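PDB 1SQ1: chorismate synthase, which probably catalyses the last step of the shikimate pathway, turning 5-enolpyruvylshikimate-3-phosphate into chorismate and phosphate with reduced FMN. Local coordinates for residues G152-G157 and K289-P294; S176-L181 and S187-E192. One frame throughout, in Å; residues are numbered along the deposited sequence.

Following the chain from the N terminus, strand 148-156 supplies 152-157, the first half of interaction 1. The chain then passes helix 170-175 and enters the loop 176-181. Interaction 2 closes a short loop here, joining 176-181 to 187-192 on helix 186-198. Strand 205-212 follows, and strand 286-292 finally brings 289-294 back to complete interaction 1. Interaction 2 thus falls wholly within the much longer loop of interaction 1. The two also touch. Val-153 O and Leu-181 N lie 3.1 Å apart, a probable hydrogen bond, and Phe-189 packs on Val-156. Interaction 1 joins two strands of one antiparallel sheet; these touches fasten loop 176-181 and helix 186-198 to strand 148-156.

Interaction 1. Residues G152-G157 and K289-P294; sequences GVFGVG and KTYFKP. With SO4 (sulfate ion), chain B.
Phe-154 reaches Lys-289 and Tyr-291 with the far end of its ring. Its CB already points toward segment 289-294. CG stands between the backbone N and the carbonyl carbon (chi1 72°). Across this contact only the tip, CZ, comes close to the other segment. Phe-154 CZ lies 3.9 Å from Lys-289 CD, and the two side chains cross at about a right angle. Phe-154 CZ is also 4.0 Å from Tyr-291 CE1. The Tyr-291 hydroxyl comes to the edge of the Phe-154 ring, in its plane, with Tyr-291 OH 3.9 Å from Phe-154 CZ. The Phe-154 ring also meets Phe-168. No hydrogen bond joins the segments. The polar ends have other partners: Lys-289 NZ forms a salt bridge with Glu-165, and Tyr-291 OH a hydrogen bond with Glu-244.

Beyond the strand, Lys-293 NZ makes a weak 3.0 Å hydrogen bond to O3 of a sulfate ion. The ion, probably from the crystallisation liquor, is also hydrogen-bonded to Ala-239 N of the same chain and Gly-278 N of the second subunit. Lys-293, Pro-294 and Ala-239 belong to the predicted FMN site, consistent with a place for an anion there.

Strand 205-212 runs between strands 148-156 and 286-292 in the antiparallel sheet. Phe-154 and Gly-155 form a classic beta bulge opposite its Ala-206. The Phe-154 ring packs on Ala-206 and Phe-208 of this middle strand, while strand 240-245 flanks 286-292 on its other side.

Interaction 2. Residues S176-L181 and S187-E192; sequences SEIFCL and SDFKNE
Lys-190 NZ is held by both carboxylate oxygens of Glu-177. The bond from Lys-190 NZ to Glu-177 OE2 is the shorter, at 2.7 Å, and meets that oxygen on its syn side, 18° out of the carboxylate plane. The bond to OE1 is weak. Lys-190 stays extended beyond CG, while Glu-177 bends at chi2 (95°) to bring its carboxylate to the lysine tip. The two chains cross at about a right angle. Glu-186 forms a second salt bridge with the same NZ.

Next to this pair, Ile-178 CD1 lies at the edge of the Phe-189 ring and 3.5 Å from Phe-189 CB. It also packs on Lys-190 CG. Cys-180 SG adds an oblique sulfur-aromatic contact, 3.7 Å from Phe-189 CE2.

The loop is shaped by Ser-176, the first residue past helix 170-175. Ser-176 OG accepts from Ile-178 N at 3.0 Å, an ST turn, and more weakly from Cys-180 N. Ile-178 and Phe-179 also lean on helix 325-346.

The chemistry is graded: Glu-177 is exposed, Lys-190 and Ile-178 partly so, and Cys-180 and Phe-189 are buried. Glu-177 and Glu-186 bring like charges close together, and the lysine that both pair with probably offsets their repulsion.

Interaction 1. Residues G152-G157 and K289-P294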
loop_
_atom_site.group_PDB
_atom_site.type_symbol
_atom_site.label_atom_id
_atom_site.label_comp_id
_atom_site.label_asym_id
_atom_site.label_seq_id
_atom_site.Cartn_x
_atom_site.Cartn_y
_atom_site.Cartn_z
ATOM N N GLY A 152 -31.076 6.534 -1.458
ATOM C CA GLY A 152 -32.054 7.605 -1.490
ATOM C C GLY A 152 -32.225 8.263 -0.135
ATOM O O GLY A 152 -31.826 7.691 0.878
ATOM N N VAL A 153 -32.819 9.458 -0.107
ATOM C CA VAL A 153 -33.031 10.193 1.144
ATOM C C VAL A 153 -34.273 9.707 1.891
ATOM O O VAL A 153 -35.370 9.684 1.333
ATOM C CB VAL A 153 -33.229 11.706 0.899
ATOM C CG1 VAL A 153 -33.211 12.447 2.225
ATOM C CG2 VAL A 153 -32.174 12.238 -0.040
ATOM N N PHE A 154 -34.109 9.338 3.157
ATOM C CA PHE A 154 -35.253 8.882 3.927
ATOM C C PHE A 154 -35.538 9.776 5.105
ATOM O O PHE A 154 -36.529 9.591 5.810
ATOM C CB PHE A 154 -35.062 7.444 4.402
ATOM C CG PHE A 154 -34.047 7.260 5.497
ATOM C CD1 PHE A 154 -34.453 7.114 6.823
ATOM C CD2 PHE A 154 -32.698 7.073 5.193
ATOM C CE1 PHE A 154 -33.523 6.759 7.834
ATOM C CE2 PHE A 154 -31.766 6.721 6.191
ATOM C CZ PHE A 154 -32.182 6.561 7.512
ATOM N N GLY A 155 -34.675 10.762 5.310
ATOM C CA GLY A 155 -34.859 11.682 6.410
ATOM C C GLY A 155 -34.305 13.046 6.074
ATOM O O GLY A 155 -33.232 13.169 5.478
ATOM N N VAL A 156 -35.056 14.077 6.432
ATOM C CA VAL A 156 -34.625 15.446 6.206
ATOM C C VAL A 156 -35.080 16.284 7.391
ATOM O O VAL A 156 -36.276 16.448 7.626
ATOM C CB VAL A 156 -35.224 16.040 4.928
ATOM C CG1 VAL A 156 -34.879 17.520 4.847
ATOM C CG2 VAL A 156 -34.699 15.291 3.707
ATOM N N GLY A 157 -34.121 16.808 8.142
ATOM C CA GLY A 157 -34.463 17.605 9.299
ATOM C C GLY A 157 -35.109 16.722 10.343
ATOM O O GLY A 157 -34.657 15.606 10.586
ATOM N N LYS A 289 -26.607 2.893 6.212
ATOM C CA LYS A 289 -27.225 4.191 6.393
ATOM C C LYS A 289 -26.167 5.243 6.669
ATOM O O LYS A 289 -25.337 5.072 7.564
ATOM C CB LYS A 289 -28.241 4.146 7.533
ATOM C CG LYS A 289 -29.258 3.026 7.443
ATOM C CD LYS A 289 -30.311 3.230 8.498
ATOM C CE LYS A 289 -31.177 1.999 8.707
ATOM N NZ LYS A 289 -30.399 0.882 9.340
ATOM N N THR A 290 -26.198 6.322 5.886
ATOM C CA THR A 290 -25.253 7.436 6.010
ATOM C C THR A 290 -25.981 8.727 6.397
ATOM O O THR A 290 -26.839 9.219 5.657
ATOM C CB THR A 290 -24.531 7.708 4.689
ATOM O OG1 THR A 290 -23.896 6.513 4.244
ATOM C CG2 THR A 290 -23.481 8.774 4.872
ATOM N N TYR A 291 -25.610 9.288 7.542
ATOM C CA TYR A 291 -26.221 10.514 8.031
ATOM C C TYR A 291 -25.412 11.766 7.748
ATOM O O TYR A 291 -24.296 11.929 8.229
ATOM C CB TYR A 291 -26.460 10.381 9.523
ATOM C CG TYR A 291 -27.347 9.215 9.833
ATOM C CD1 TYR A 291 -28.730 9.322 9.734
ATOM C CD2 TYR A 291 -26.804 7.982 10.158
ATOM C CE1 TYR A 291 -29.547 8.224 9.949
ATOM C CE2 TYR A 291 -27.612 6.878 10.374
ATOM C CZ TYR A 291 -28.978 7.007 10.265
ATOM O OH TYR A 291 -29.771 5.907 10.450
ATOM N N PHE A 292 -26.004 12.657 6.973
ATOM C CA PHE A 292 -25.362 13.900 6.615
ATOM C C PHE A 292 -25.762 15.059 7.527
ATOM O O PHE A 292 -26.931 15.208 7.907
ATOM C CB PHE A 292 -25.706 14.265 5.176
ATOM C CG PHE A 292 -25.060 13.383 4.147
ATOM C CD1 PHE A 292 -25.484 12.069 3.963
ATOM C CD2 PHE A 292 -24.064 13.888 3.320
ATOM C CE1 PHE A 292 -24.927 11.276 2.981
ATOM C CE2 PHE A 292 -23.499 13.100 2.333
ATOM C CZ PHE A 292 -23.934 11.792 2.157
ATOM N N LYS A 293 -24.783 15.891 7.869
ATOM C CA LYS A 293 -25.041 17.048 8.714
ATOM C C LYS A 293 -25.426 18.194 7.795
ATOM O O LYS A 293 -25.254 18.105 6.576
ATOM C CB LYS A 293 -23.787 17.428 9.499
ATOM C CG LYS A 293 -22.721 18.156 8.682
ATOM C CD LYS A 293 -21.489 18.509 9.524
ATOM C CE LYS A 293 -20.481 19.318 8.712
ATOM N NZ LYS A 293 -19.408 19.874 9.573
ATOM N N PRO A 294 -25.969 19.281 8.361
ATOM C CA PRO A 294 -26.343 20.406 7.506
ATOM C C PRO A 294 -25.102 21.084 6.934
ATOM O O PRO A 294 -24.087 21.252 7.617
ATOM C CB PRO A 294 -27.135 21.311 8.446
ATOM C CG PRO A 294 -26.586 20.971 9.796
ATOM C CD PRO A 294 -26.462 19.481 9.732
HETATM S S SO4 B . -17.076 17.126 7.276
HETATM O O1 SO4 B . -17.019 18.201 6.261
HETATM O O2 SO4 B . -15.738 16.924 7.893
HETATM O O3 SO4 B . -18.038 17.487 8.338
HETATM O O4 SO4 B . -17.498 15.866 6.631
#

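Interaction 2. Residues S176-L181 and S187-E192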
loop_
_atom_site.group_PDB
_atom_site.type_symbol
_atom_site.label_atom_id
_atom_site.label_comp_id
_atom_site.label_asym_id
_atom_site.label_seq_id
_atom_site.Cartn_x
_atom_site.Cartn_y
_atom_site.Cartn_z
ATOM N N SER A 176 -38.111 10.841 -7.957
ATOM C CA SER A 176 -38.104 12.004 -7.067
ATOM C C SER A 176 -36.943 12.959 -7.319
ATOM O O SER A 176 -35.819 12.538 -7.601
ATOM C CB SER A 176 -38.043 11.567 -5.606
ATOM O OG SER A 176 -37.877 12.701 -4.766
ATOM N N GLU A 177 -37.221 14.251 -7.186
ATOM C CA GLU A 177 -36.208 15.272 -7.387
ATOM C C GLU A 177 -35.231 15.256 -6.230
ATOM O O GLU A 177 -34.155 15.840 -6.315
ATOM C CB GLU A 177 -36.845 16.660 -7.479
ATOM C CG GLU A 177 -38.131 16.705 -8.284
ATOM C CD GLU A 177 -39.375 16.586 -7.408
ATOM O OE1 GLU A 177 -39.449 15.640 -6.584
ATOM O OE2 GLU A 177 -40.284 17.442 -7.548
ATOM N N ILE A 178 -35.611 14.597 -5.139
ATOM C CA ILE A 178 -34.735 14.535 -3.973
ATOM C C ILE A 178 -34.420 13.105 -3.527
ATOM O O ILE A 178 -33.854 12.885 -2.454
ATOM C CB ILE A 178 -35.316 15.355 -2.781
ATOM C CG1 ILE A 178 -36.740 14.907 -2.464
ATOM C CG2 ILE A 178 -35.306 16.827 -3.122
ATOM C CD1 ILE A 178 -37.340 15.604 -1.253
ATOM N N PHE A 179 -34.779 12.137 -4.365
ATOM C CA PHE A 179 -34.519 10.725 -4.086
ATOM C C PHE A 179 -35.259 10.203 -2.858
ATOM O O PHE A 179 -34.799 9.272 -2.197
ATOM C CB PHE A 179 -33.011 10.490 -3.918
ATOM C CG PHE A 179 -32.174 11.108 -5.011
ATOM C CD1 PHE A 179 -31.241 12.104 -4.715
ATOM C CD2 PHE A 179 -32.339 10.725 -6.343
ATOM C CE1 PHE A 179 -30.490 12.708 -5.723
ATOM C CE2 PHE A 179 -31.591 11.326 -7.358
ATOM C CZ PHE A 179 -30.667 12.318 -7.046
ATOM N N CYS A 180 -36.408 10.799 -2.566
ATOM C CA CYS A 180 -37.228 10.399 -1.428
ATOM C C CYS A 180 -37.560 8.904 -1.484
ATOM O O CYS A 180 -37.866 8.381 -2.551
ATOM C CB CYS A 180 -38.523 11.218 -1.423
ATOM S SG CYS A 180 -39.672 10.843 -0.064
ATOM N N LEU A 181 -37.501 8.228 -0.336
ATOM C CA LEU A 181 -37.808 6.792 -0.240
ATOM C C LEU A 181 -39.134 6.527 0.479
ATOM O O LEU A 181 -39.560 5.381 0.607
ATOM C CB LEU A 181 -36.686 6.041 0.497
ATOM C CG LEU A 181 -35.311 5.963 -0.170
ATOM C CD1 LEU A 181 -34.335 5.252 0.748
ATOM C CD2 LEU A 181 -35.427 5.233 -1.493
ATOM N N SER A 187 -43.283 15.524 0.510
ATOM C CA SER A 187 -43.689 16.930 0.508
ATOM C C SER A 187 -43.040 17.679 1.672
ATOM O O SER A 187 -42.732 18.862 1.560
ATOM C CB SER A 187 -45.212 17.054 0.624
ATOM O OG SER A 187 -45.631 16.901 1.973
ATOM N N ASP A 188 -42.847 16.982 2.790
ATOM C CA ASP A 188 -42.240 17.587 3.971
ATOM C C ASP A 188 -40.746 17.820 3.758
ATOM O O ASP A 188 -40.205 18.857 4.161
ATOM C CB ASP A 188 -42.446 16.706 5.205
ATOM C CG ASP A 188 -43.908 16.436 5.488
ATOM O OD1 ASP A 188 -44.328 16.564 6.665
ATOM O OD2 ASP A 188 -44.637 16.089 4.524
ATOM N N PHE A 189 -40.071 16.860 3.136
ATOM C CA PHE A 189 -38.660 17.035 2.885
ATOM C C PHE A 189 -38.478 18.296 2.042
ATOM O O PHE A 189 -37.697 19.176 2.402
ATOM C CB PHE A 189 -38.079 15.828 2.144
ATOM C CG PHE A 189 -38.111 14.549 2.933
ATOM C CD1 PHE A 189 -38.221 14.567 4.322
ATOM C CD2 PHE A 189 -38.017 13.320 2.291
ATOM C CE1 PHE A 189 -38.243 13.384 5.056
ATOM C CE2 PHE A 189 -38.036 12.133 3.024
ATOM C CZ PHE A 189 -38.148 12.166 4.405
ATOM N N LYS A 190 -39.211 18.386 0.931
ATOM C CA LYS A 190 -39.114 19.536 0.026
ATOM C C LYS A 190 -39.308 20.859 0.744
ATOM O O LYS A 190 -38.522 21.796 0.593
ATOM C CB LYS A 190 -40.153 19.415 -1.089
ATOM C CG LYS A 190 -39.893 18.271 -2.041
ATOM C CD LYS A 190 -40.915 18.231 -3.148
ATOM C CE LYS A 190 -40.582 17.146 -4.152
ATOM N NZ LYS A 190 -41.589 17.095 -5.256
ATOM N N ASN A 191 -40.385 20.914 1.513
ATOM C CA ASN A 191 -40.749 22.081 2.291
ATOM C C ASN A 191 -39.623 22.402 3.266
ATOM O O ASN A 191 -39.150 23.539 3.317
ATOM C CB ASN A 191 -42.047 21.779 3.039
ATOM C CG ASN A 191 -42.214 22.618 4.272
ATOM O OD1 ASN A 191 -42.467 22.096 5.361
ATOM N ND2 ASN A 191 -42.074 23.927 4.118
ATOM N N GLU A 192 -39.195 21.393 4.028
ATOM C CA GLU A 192 -38.121 21.551 5.014
ATOM C C GLU A 192 -36.862 22.111 4.363
ATOM O O GLU A 192 -36.183 22.962 4.939
ATOM C CB GLU A 192 -37.807 20.201 5.676
ATOM C CG GLU A 192 -36.551 20.195 6.545
ATOM C CD GLU A 192 -36.706 21.007 7.815
ATOM O OE1 GLU A 192 -35.731 21.116 8.590
ATOM O OE2 GLU A 192 -37.809 21.535 8.048
#